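Long-range contacts in triacylglycerol lipase (Yarrowia lipolytica, PDB 3O0D), which probably hydrolyses triacylglycerols, acting as a secreted, glycosylated lipase of the alpha/beta-hydrolase fold: residues A[31-36]-A[58-63]; A[64-69]-A[130-135]; A[166-171]-A[184-189]. All coordinates share one frame; numbering follows the deposited sequence.

Interaction 1 of 3, residues A[31-36]-A[58-63]; sequences VGPGTK and EFHDPR
Val-31 and Gly-32 pass the end of strand 53-60 without a direct hydrogen bond to it, the CA of Val-31 lying 6.7 Å from the CA of Glu-58 and the CA of Gly-32 6.2 Å from the CA of His-60, before a type II beta turn runs from Gly-32 to Thr-35. The closest touch is made by one methyl of Val-31. With CG1 anti to the backbone N (chi1 -177°), that branch reaches 3.4 Å from the carbonyl O of Phe-59 and also rests against OE2 of Glu-58. The Glu-58 side chain, extended beyond CG, slides past the valine in the opposite direction and sets its carboxylate beside the loop. Both of its oxygens are used there: OE1 accepts from the backbone N of Ile-37, while OE2 lies 2.7 Å from a water that itself takes the N-H of Gly-32 at 2.8 Å. The Lys-36 NZ stays 6.7 Å from Glu-58 OE1, too far for a salt bridge. This strand is an outermost one in the central sheet of the alpha/beta-hydrolase fold, and the loop packed on it follows helix 12-27; Thr-35 leans on the Cys-30 to Cys-299 disulfide. Farther along, the Pro-33 and His-60 side chains cross at about a right angle, Pro-33 CD lying 3.7 Å from His-60 CE1. Past the strand, Arg-63 grips Asp-61 side-on through NE and NH2, and its backbone N reaches Asp-61 OD1 from the opposite face of the carboxylate to NE, closing an Asx turn.

Interaction 2 of 3, residues A[64-69]-A[130-135]; sequences LIFDVS and IQSYNN. With NAG (2-acetamido-2-deoxy-beta-D-glucopyranose), chain I.
Gln-131 starts out from its helix with CG anti to the backbone N (chi1 176°) and then bends at the next bond (chi2 57°), which swings its amide across to the carboxylate of Asp-67. NE2 donates to Asp-67 OD1 over 3.1 Å in a nearly straight bond (166° at the hydrogen). The acceptor lies in the plane of the glutamine amide, and the donor comes in nearly along the C-O axis of the carboxylate. Leu-64 crosses the Gln-131 side chain at about a right angle, its CD1 3.8 Å from Gln-131 NE2. Meanwhile Asp-67 OD2 takes the backbone N-H of Leu-64 from well above the carboxylate plane, bracing the type I turn that runs between these two residues. The Asn-135 amide stacks on the carboxylate, its plane almost parallel to it, but which of its ends is nitrogen is doubtful. The carboxylate of Asp-61 lies close to Asp-67, a like-charge approach that the Arg-63 salt bridge to Asp-61 and the two donors on Asp-67 would probably ease. With an alanine in place of Asp-67, the Gln-131 amide would probably lose its acceptor and be free to turn, and the Leu-64 N-H would lose its mate.

Ser-132 meets the chain from Phe-66 to Val-68. It is modelled in two conformers; in one of them OG sits 2.9 Å from Phe-66 O, yet Gly-128 O competes for the same proton. The Val-68 CG1 methyl packs 3.6 Å from the carbonyl O of Ser-132. On another side of the helix Asn-134 ND2 carries the N-linked sugar. The contact thus sets the start of strand 68-75 against helix 127-150, with Phe-66 also reaching helix 91-100 and Leu-163 of helix 163-177.

Interaction 3 of 3, residues A[166-171]-A[184-189]; sequences AAALLF and VVTLGQ. With K (potassium ion), chain N.
Helix 163-177 is the connection in the beta-alpha-beta crossover from strand 155-161 to strand 183-187, and this contact is where the helix lies on the second of those parallel strands, deep in the alpha/beta-hydrolase core. The short segments run nearly antiparallel, at 162° and 7.9 Å between axes, as expected for a helix that returns the chain to the start of the next strand. Just ahead of the helix comes what looks like the nucleophile elbow, with Ser-162 at its tip, and Ala-168 touches that motif.

Methyl groups make most of the contact. Val-184 puts CG1 anti to its backbone N (chi1 175°), and this methyl meets the helix backbone, 4.0 Å from Ala-168 O. Two residues on, Thr-186 points its CG2 methyl at the helix, 4.1 Å from the N of Leu-169 and within reach of the Ala-168 CB. Beyond the strand, the aliphatic part of Gln-189 takes over: its CG rests 3.6 Å from Ala-166 N. The Gln-189 side chain crosses that of Leu-169 at about a right angle, and its amide ends at a potassium ion, which a water and His-243 also bind. That amide is probably turned over in the model, so the ligand atom is uncertain; Leu-169 CD2 lies 3.8 Å from the potassium ion.

In the fold
Interactions 1 and 2 stand on neighbouring strands of the central sheet, their centres 13 Å apart, and are joined by a probable hydrogen bond of 3.1 Å from Asp-61 N to Val-68 O. The centre of interaction 2 is also 13 Å from that of interaction 3; helices 127-150 and 163-177 join them, with Tyr-133 CB 3.6 Å from Leu-170 CB. Interactions 1 and 3 share the sheet but do not touch, their nearest atoms being about 7 Å apart. Interaction 3 is closest to the likely catalytic site, a pattern fitting Ser-162, Asp-230 and His-289: Ala-168 touches the presumed elbow and Gln-189 lies near the triad. Interaction 1 sits at the edge, its centre about 19 Å from the centre of the chain.

Interaction 1 of 3, residues A[31-36]-A[58-63]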
loop_
_atom_site.group_PDB
_atom_site.type_symbol
_atom_site.label_atom_id
_atom_site.label_comp_id
_atom_site.label_asym_id
_atom_site.label_seq_id
_atom_site.Cartn_x
_atom_site.Cartn_y
_atom_site.Cartn_z
ATOM N N VAL A 31 14.690 -3.662 -6.622
ATOM C CA VAL A 31 14.899 -2.599 -7.599
ATOM C C VAL A 31 15.751 -1.570 -6.900
ATOM O O VAL A 31 15.437 -1.064 -5.816
ATOM C CB VAL A 31 13.573 -1.938 -7.983
ATOM C CG1 VAL A 31 13.797 -0.866 -9.083
ATOM C CG2 VAL A 31 12.662 -3.016 -8.589
ATOM N N GLY A 32 16.837 -1.282 -7.562
ATOM C CA GLY A 32 17.687 -0.199 -7.030
ATOM C C GLY A 32 19.128 -0.545 -7.172
ATOM O O GLY A 32 19.493 -1.496 -7.865
ATOM N N PRO A 33 19.992 0.245 -6.491
ATOM C CA PRO A 33 21.345 0.064 -6.935
ATOM C C PRO A 33 21.897 -1.080 -6.123
ATOM O O PRO A 33 21.429 -1.361 -5.028
ATOM C CB PRO A 33 21.990 1.413 -6.630
ATOM C CG PRO A 33 20.800 2.410 -6.533
ATOM C CD PRO A 33 19.786 1.530 -5.800
ATOM N N GLY A 34 22.726 -1.874 -6.724
ATOM C CA GLY A 34 23.226 -3.021 -6.005
ATOM C C GLY A 34 22.343 -4.256 -6.089
ATOM O O GLY A 34 22.751 -5.372 -5.645
ATOM N N THR A 35 21.136 -4.089 -6.620
ATOM C CA THR A 35 20.240 -5.247 -6.750
ATOM C C THR A 35 19.730 -5.340 -8.188
ATOM O O THR A 35 19.976 -4.473 -9.015
ATOM C CB THR A 35 18.969 -5.197 -5.828
ATOM O OG1 THR A 35 19.185 -4.521 -4.577
ATOM C CG2 THR A 35 18.465 -6.578 -5.586
ATOM N N LYS A 36 18.979 -6.375 -8.501
ATOM C CA LYS A 36 18.304 -6.395 -9.782
ATOM C C LYS A 36 17.175 -7.422 -9.782
ATOM O O LYS A 36 17.279 -8.377 -9.074
ATOM C CB LYS A 36 19.303 -6.904 -10.803
ATOM C CG LYS A 36 19.134 -6.178 -12.093
ATOM C CD LYS A 36 20.248 -6.550 -13.067
ATOM C CE LYS A 36 19.685 -7.492 -14.127
ATOM N NZ LYS A 36 20.041 -7.131 -15.543
ATOM N N GLU A 58 11.501 -1.613 -14.659
ATOM C CA GLU A 58 11.749 -1.130 -13.295
ATOM C C GLU A 58 11.817 0.425 -13.369
ATOM O O GLU A 58 12.060 1.016 -14.449
ATOM C CB GLU A 58 13.108 -1.587 -12.840
ATOM C CG GLU A 58 13.400 -3.028 -12.779
ATOM C CD GLU A 58 14.752 -3.267 -12.091
ATOM O OE1 GLU A 58 15.107 -4.443 -11.899
ATOM O OE2 GLU A 58 15.484 -2.274 -11.765
ATOM N N PHE A 59 11.588 1.088 -12.250
ATOM C CA PHE A 59 11.848 2.516 -12.182
ATOM C C PHE A 59 12.549 2.846 -10.823
ATOM O O PHE A 59 12.352 2.148 -9.807
ATOM C CB PHE A 59 10.542 3.300 -12.362
ATOM C CG PHE A 59 9.411 2.915 -11.384
ATOM C CD1 PHE A 59 9.158 3.631 -10.204
ATOM C CD2 PHE A 59 8.554 1.823 -11.698
ATOM C CE1 PHE A 59 8.091 3.289 -9.313
ATOM C CE2 PHE A 59 7.523 1.446 -10.772
ATOM C CZ PHE A 59 7.278 2.183 -9.640
ATOM N N HIS A 60 13.362 3.923 -10.779
ATOM C CA HIS A 60 14.068 4.218 -9.536
ATOM C C HIS A 60 14.376 5.728 -9.636
ATOM O O HIS A 60 14.940 6.138 -10.666
ATOM C CB HIS A 60 15.321 3.343 -9.463
ATOM C CG HIS A 60 16.408 3.906 -8.596
ATOM N ND1 HIS A 60 16.551 3.601 -7.253
ATOM C CD2 HIS A 60 17.429 4.758 -8.898
ATOM C CE1 HIS A 60 17.575 4.290 -6.753
ATOM N NE2 HIS A 60 18.129 4.985 -7.736
ATOM N N ASP A 61 13.949 6.507 -8.650
ATOM C CA ASP A 61 14.362 7.938 -8.585
ATOM C C ASP A 61 14.819 8.217 -7.141
ATOM O O ASP A 61 14.083 8.076 -6.201
ATOM C CB ASP A 61 13.208 8.829 -9.051
ATOM C CG ASP A 61 13.632 10.282 -9.289
ATOM O OD1 ASP A 61 14.725 10.645 -8.804
ATOM O OD2 ASP A 61 12.843 11.011 -9.878
ATOM N N PRO A 62 16.105 8.653 -6.965
ATOM C CA PRO A 62 16.571 8.928 -5.619
ATOM C C PRO A 62 16.633 10.425 -5.293
ATOM O O PRO A 62 17.171 10.806 -4.260
ATOM C CB PRO A 62 18.005 8.365 -5.663
ATOM C CG PRO A 62 18.517 8.667 -7.083
ATOM C CD PRO A 62 17.201 8.552 -7.948
ATOM N N ARG A 63 16.045 11.270 -6.123
ATOM C CA ARG A 63 16.342 12.734 -6.020
ATOM C C ARG A 63 15.836 13.426 -4.768
ATOM O O ARG A 63 16.543 14.315 -4.205
ATOM C CB ARG A 63 16.038 13.463 -7.376
ATOM C CG ARG A 63 17.165 13.101 -8.356
ATOM C CD ARG A 63 16.869 13.605 -9.775
ATOM N NE ARG A 63 15.687 12.957 -10.366
ATOM C CZ ARG A 63 15.264 13.196 -11.604
ATOM N NH1 ARG A 63 15.923 14.061 -12.382
ATOM N NH2 ARG A 63 14.181 12.588 -12.067
HETATM O O HOH W 1 17.480 -2.544 -10.009
#

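Interaction 2 of 3, residues A[64-69]-A[130-135]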
loop_
_atom_site.group_PDB
_atom_site.type_symbol
_atom_site.label_atom_id
_atom_site.label_comp_id
_atom_site.label_asym_id
_atom_site.label_seq_id
_atom_site.Cartn_x
_atom_site.Cartn_y
_atom_site.Cartn_z
ATOM N N LEU A 64 14.645 13.030 -4.292
ATOM C CA LEU A 64 13.944 13.677 -3.182
ATOM C C LEU A 64 13.580 12.595 -2.207
ATOM O O LEU A 64 13.495 11.394 -2.630
ATOM C CB LEU A 64 12.679 14.345 -3.667
ATOM C CG LEU A 64 12.986 15.401 -4.739
ATOM C CD1 LEU A 64 11.692 15.912 -5.410
ATOM C CD2 LEU A 64 13.802 16.570 -4.096
ATOM N N ILE A 65 13.383 13.026 -0.958
ATOM C CA ILE A 65 13.156 12.110 0.164
ATOM C C ILE A 65 11.868 11.315 -0.031
ATOM O O ILE A 65 11.775 10.186 0.419
ATOM C CB ILE A 65 13.162 12.846 1.535
ATOM C CG1 ILE A 65 12.999 11.839 2.639
ATOM C CG2 ILE A 65 12.050 13.880 1.651
ATOM C CD1 ILE A 65 14.247 10.942 2.763
ATOM N N PHE A 66 10.915 11.885 -0.748
ATOM C CA PHE A 66 9.655 11.101 -1.019
ATOM C C PHE A 66 9.547 10.457 -2.387
ATOM O O PHE A 66 8.423 10.026 -2.799
ATOM C CB PHE A 66 8.487 11.993 -0.750
ATOM C CG PHE A 66 8.235 12.204 0.708
ATOM C CD1 PHE A 66 7.563 11.239 1.463
ATOM C CD2 PHE A 66 8.636 13.379 1.331
ATOM C CE1 PHE A 66 7.331 11.429 2.780
ATOM C CE2 PHE A 66 8.382 13.589 2.676
ATOM C CZ PHE A 66 7.780 12.638 3.417
ATOM N N ASP A 67 10.643 10.329 -3.074
ATOM C CA ASP A 67 10.656 9.683 -4.376
ATOM C C ASP A 67 10.598 8.141 -4.224
ATOM O O ASP A 67 10.850 7.593 -3.132
ATOM C CB ASP A 67 11.879 10.038 -5.146
ATOM C CG ASP A 67 11.750 11.416 -5.850
ATOM O OD1 ASP A 67 10.644 12.017 -5.888
ATOM O OD2 ASP A 67 12.778 11.816 -6.409
ATOM N N VAL A 68 10.264 7.491 -5.340
ATOM C CA VAL A 68 9.890 6.088 -5.311
ATOM C C VAL A 68 10.695 5.251 -6.284
ATOM O O VAL A 68 11.299 5.750 -7.284
ATOM C CB VAL A 68 8.341 5.909 -5.541
ATOM C CG1 VAL A 68 7.501 6.508 -4.459
ATOM C CG2 VAL A 68 7.992 6.435 -6.926
ATOM N N SER A 69 10.670 3.916 -6.117
ATOM C CA SER A 69 11.292 2.990 -7.010
ATOM C C SER A 69 10.248 1.809 -7.060
ATOM O O SER A 69 9.327 1.795 -6.251
ATOM C CB SER A 69 12.561 2.404 -6.462
ATOM O OG SER A 69 13.581 3.472 -6.344
ATOM N N ILE A 130 1.765 13.080 -1.855
ATOM C CA ILE A 130 1.443 13.471 -3.243
ATOM C C ILE A 130 2.641 13.426 -4.094
ATOM O O ILE A 130 2.572 13.012 -5.268
ATOM C CB ILE A 130 0.799 14.897 -3.348
ATOM C CG1 ILE A 130 -0.471 14.892 -2.518
ATOM C CG2 ILE A 130 0.618 15.313 -4.877
ATOM C CD1 ILE A 130 -1.393 16.082 -2.764
ATOM N N GLN A 131 3.805 13.863 -3.582
ATOM C CA GLN A 131 4.998 13.705 -4.348
ATOM C C GLN A 131 5.365 12.226 -4.693
ATOM O O GLN A 131 5.902 11.922 -5.773
ATOM C CB GLN A 131 6.197 14.357 -3.631
ATOM C CG GLN A 131 7.556 14.163 -4.318
ATOM C CD GLN A 131 7.611 14.670 -5.757
ATOM O OE1 GLN A 131 6.826 15.538 -6.151
ATOM N NE2 GLN A 131 8.523 14.115 -6.548
ATOM N N SER A 132 5.170 11.328 -3.743
ATOM C CA SER A 132 5.461 9.919 -3.977
ATOM C C SER A 132 4.562 9.377 -5.117
ATOM O O SER A 132 5.034 8.658 -5.985
ATOM C CB SER A 132 5.185 9.142 -2.698
ATOM O OG SER A 132 5.842 9.779 -1.602
ATOM N N TYR A 133 3.301 9.772 -5.027
ATOM C CA TYR A 133 2.261 9.399 -6.081
ATOM C C TYR A 133 2.723 10.040 -7.411
ATOM O O TYR A 133 2.831 9.402 -8.429
ATOM C CB TYR A 133 0.858 9.847 -5.722
ATOM C CG TYR A 133 0.090 9.857 -7.032
ATOM C CD1 TYR A 133 -0.329 8.678 -7.588
ATOM C CD2 TYR A 133 -0.259 11.082 -7.655
ATOM C CE1 TYR A 133 -1.020 8.659 -8.869
ATOM C CE2 TYR A 133 -0.937 11.067 -8.897
ATOM C CZ TYR A 133 -1.315 9.886 -9.474
ATOM O OH TYR A 133 -2.004 9.893 -10.684
ATOM N N ASN A 134 3.084 11.317 -7.382
ATOM C CA ASN A 134 3.486 11.916 -8.633
ATOM C C ASN A 134 4.673 11.351 -9.242
ATOM O O ASN A 134 4.773 11.258 -10.466
ATOM C CB ASN A 134 3.656 13.465 -8.420
ATOM C CG ASN A 134 2.657 14.258 -9.153
ATOM O OD1 ASN A 134 1.446 14.047 -9.079
ATOM N ND2 ASN A 134 3.196 15.295 -9.847
ATOM N N ASN A 135 5.658 11.040 -8.408
ATOM C CA ASN A 135 6.867 10.487 -8.847
ATOM C C ASN A 135 6.632 9.086 -9.422
ATOM O O ASN A 135 7.322 8.654 -10.311
ATOM C CB ASN A 135 7.941 10.494 -7.694
ATOM C CG ASN A 135 9.275 10.203 -8.177
ATOM O OD1 ASN A 135 9.844 10.897 -9.141
ATOM N ND2 ASN A 135 9.913 9.254 -7.570
HETATM C C1 NAG I . 2.383 16.172 -10.669
HETATM C C2 NAG I . 2.462 17.635 -10.247
HETATM C C3 NAG I . 1.867 18.467 -11.379
HETATM C C4 NAG I . 2.425 18.148 -12.765
HETATM C C5 NAG I . 2.365 16.645 -13.034
HETATM C C6 NAG I . 3.168 16.148 -14.229
HETATM C C7 NAG I . 2.380 18.074 -7.863
HETATM C C8 NAG I . 1.600 18.379 -6.644
HETATM N N2 NAG I . 1.733 17.908 -9.034
HETATM O O3 NAG I . 1.990 19.872 -11.094
HETATM O O4 NAG I . 1.558 18.817 -13.672
HETATM O O5 NAG I . 2.948 15.942 -11.936
HETATM O O6 NAG I . 2.575 14.928 -14.614
HETATM O O7 NAG I . 3.591 17.979 -7.783
#

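Interaction 3 of 3, residues A[166-171]-A[184-189]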
loop_
_atom_site.group_PDB
_atom_site.type_symbol
_atom_site.label_atom_id
_atom_site.label_comp_id
_atom_site.label_asym_id
_atom_site.label_seq_id
_atom_site.Cartn_x
_atom_site.Cartn_y
_atom_site.Cartn_z
ATOM N N ALA A 166 1.723 4.141 0.675
ATOM C CA ALA A 166 1.046 5.422 0.444
ATOM C C ALA A 166 0.945 5.726 -1.031
ATOM O O ALA A 166 -0.165 6.182 -1.443
ATOM C CB ALA A 166 1.888 6.563 1.219
ATOM N N ALA A 167 2.018 5.574 -1.798
ATOM C CA ALA A 167 2.040 5.826 -3.256
ATOM C C ALA A 167 0.984 4.853 -3.891
ATOM O O ALA A 167 0.213 5.269 -4.785
ATOM C CB ALA A 167 3.401 5.568 -3.864
ATOM N N ALA A 168 0.904 3.630 -3.416
ATOM C CA ALA A 168 -0.049 2.676 -4.008
ATOM C C ALA A 168 -1.527 3.029 -3.812
ATOM O O ALA A 168 -2.326 2.910 -4.689
ATOM C CB ALA A 168 0.247 1.225 -3.515
ATOM N N LEU A 169 -1.844 3.456 -2.633
ATOM C CA LEU A 169 -3.184 3.944 -2.290
ATOM C C LEU A 169 -3.596 5.103 -3.237
ATOM O O LEU A 169 -4.658 5.039 -3.911
ATOM C CB LEU A 169 -3.318 4.301 -0.833
ATOM C CG LEU A 169 -4.636 4.948 -0.496
ATOM C CD1 LEU A 169 -5.782 3.926 -0.846
ATOM C CD2 LEU A 169 -4.842 5.481 0.949
ATOM N N LEU A 170 -2.703 6.097 -3.334
ATOM C CA LEU A 170 -2.985 7.223 -4.222
ATOM C C LEU A 170 -2.998 6.810 -5.682
ATOM O O LEU A 170 -3.883 7.307 -6.420
ATOM C CB LEU A 170 -1.891 8.327 -4.019
ATOM C CG LEU A 170 -2.040 8.905 -2.646
ATOM C CD1 LEU A 170 -0.867 10.000 -2.432
ATOM C CD2 LEU A 170 -3.349 9.516 -2.433
ATOM N N PHE A 171 -2.102 5.899 -6.100
ATOM C CA PHE A 171 -2.063 5.504 -7.495
ATOM C C PHE A 171 -3.354 4.688 -7.766
ATOM O O PHE A 171 -3.958 4.806 -8.891
ATOM C CB PHE A 171 -0.811 4.669 -7.824
ATOM C CG PHE A 171 -0.478 4.686 -9.240
ATOM C CD1 PHE A 171 0.582 5.473 -9.708
ATOM C CD2 PHE A 171 -1.287 3.990 -10.177
ATOM C CE1 PHE A 171 0.909 5.544 -11.074
ATOM C CE2 PHE A 171 -1.011 4.074 -11.511
ATOM C CZ PHE A 171 0.112 4.870 -12.003
ATOM N N VAL A 184 -6.126 -2.729 -4.710
ATOM C CA VAL A 184 -5.047 -1.948 -3.980
ATOM C C VAL A 184 -4.806 -2.717 -2.680
ATOM O O VAL A 184 -5.759 -2.965 -1.918
ATOM C CB VAL A 184 -5.603 -0.579 -3.645
ATOM C CG1 VAL A 184 -4.605 0.188 -2.806
ATOM C CG2 VAL A 184 -5.827 0.194 -4.928
ATOM N N VAL A 185 -3.555 -3.103 -2.477
ATOM C CA VAL A 185 -3.275 -3.753 -1.165
ATOM C C VAL A 185 -2.011 -2.983 -0.690
ATOM O O VAL A 185 -0.991 -3.001 -1.367
ATOM C CB VAL A 185 -2.855 -5.223 -1.346
ATOM C CG1 VAL A 185 -2.469 -5.839 0.050
ATOM C CG2 VAL A 185 -4.121 -6.061 -1.925
ATOM N N THR A 186 -2.095 -2.456 0.512
ATOM C CA THR A 186 -0.897 -1.735 1.011
ATOM C C THR A 186 -0.427 -2.478 2.264
ATOM O O THR A 186 -1.238 -3.118 2.934
ATOM C CB THR A 186 -1.275 -0.260 1.349
ATOM O OG1 THR A 186 -2.046 -0.152 2.508
ATOM C CG2 THR A 186 -2.096 0.424 0.170
ATOM N N LEU A 187 0.851 -2.290 2.624
ATOM C CA LEU A 187 1.375 -2.933 3.861
ATOM C C LEU A 187 2.161 -1.856 4.599
ATOM O O LEU A 187 3.042 -1.209 4.001
ATOM C CB LEU A 187 2.302 -4.074 3.467
ATOM C CG LEU A 187 1.578 -5.164 2.606
ATOM C CD1 LEU A 187 2.022 -5.063 1.109
ATOM C CD2 LEU A 187 2.071 -6.615 3.101
ATOM N N GLY A 188 1.850 -1.712 5.885
ATOM C CA GLY A 188 2.649 -0.832 6.728
ATOM C C GLY A 188 2.430 0.641 6.208
ATOM O O GLY A 188 3.399 1.424 6.186
ATOM N N GLN A 189 1.232 0.923 5.705
ATOM C CA GLN A 189 0.992 2.248 5.076
ATOM C C GLN A 189 0.689 3.349 6.051
ATOM O O GLN A 189 -0.186 3.239 6.890
ATOM C CB GLN A 189 -0.211 2.071 4.148
ATOM C CG GLN A 189 -0.628 3.417 3.344
ATOM C CD GLN A 189 -2.121 3.456 3.273
ATOM O OE1 GLN A 189 -2.718 2.468 2.804
ATOM N NE2 GLN A 189 -2.745 4.505 3.822
HETATM K K K N . -5.336 6.108 4.646
HETATM O O HOH W 2 -6.027 9.120 4.939
#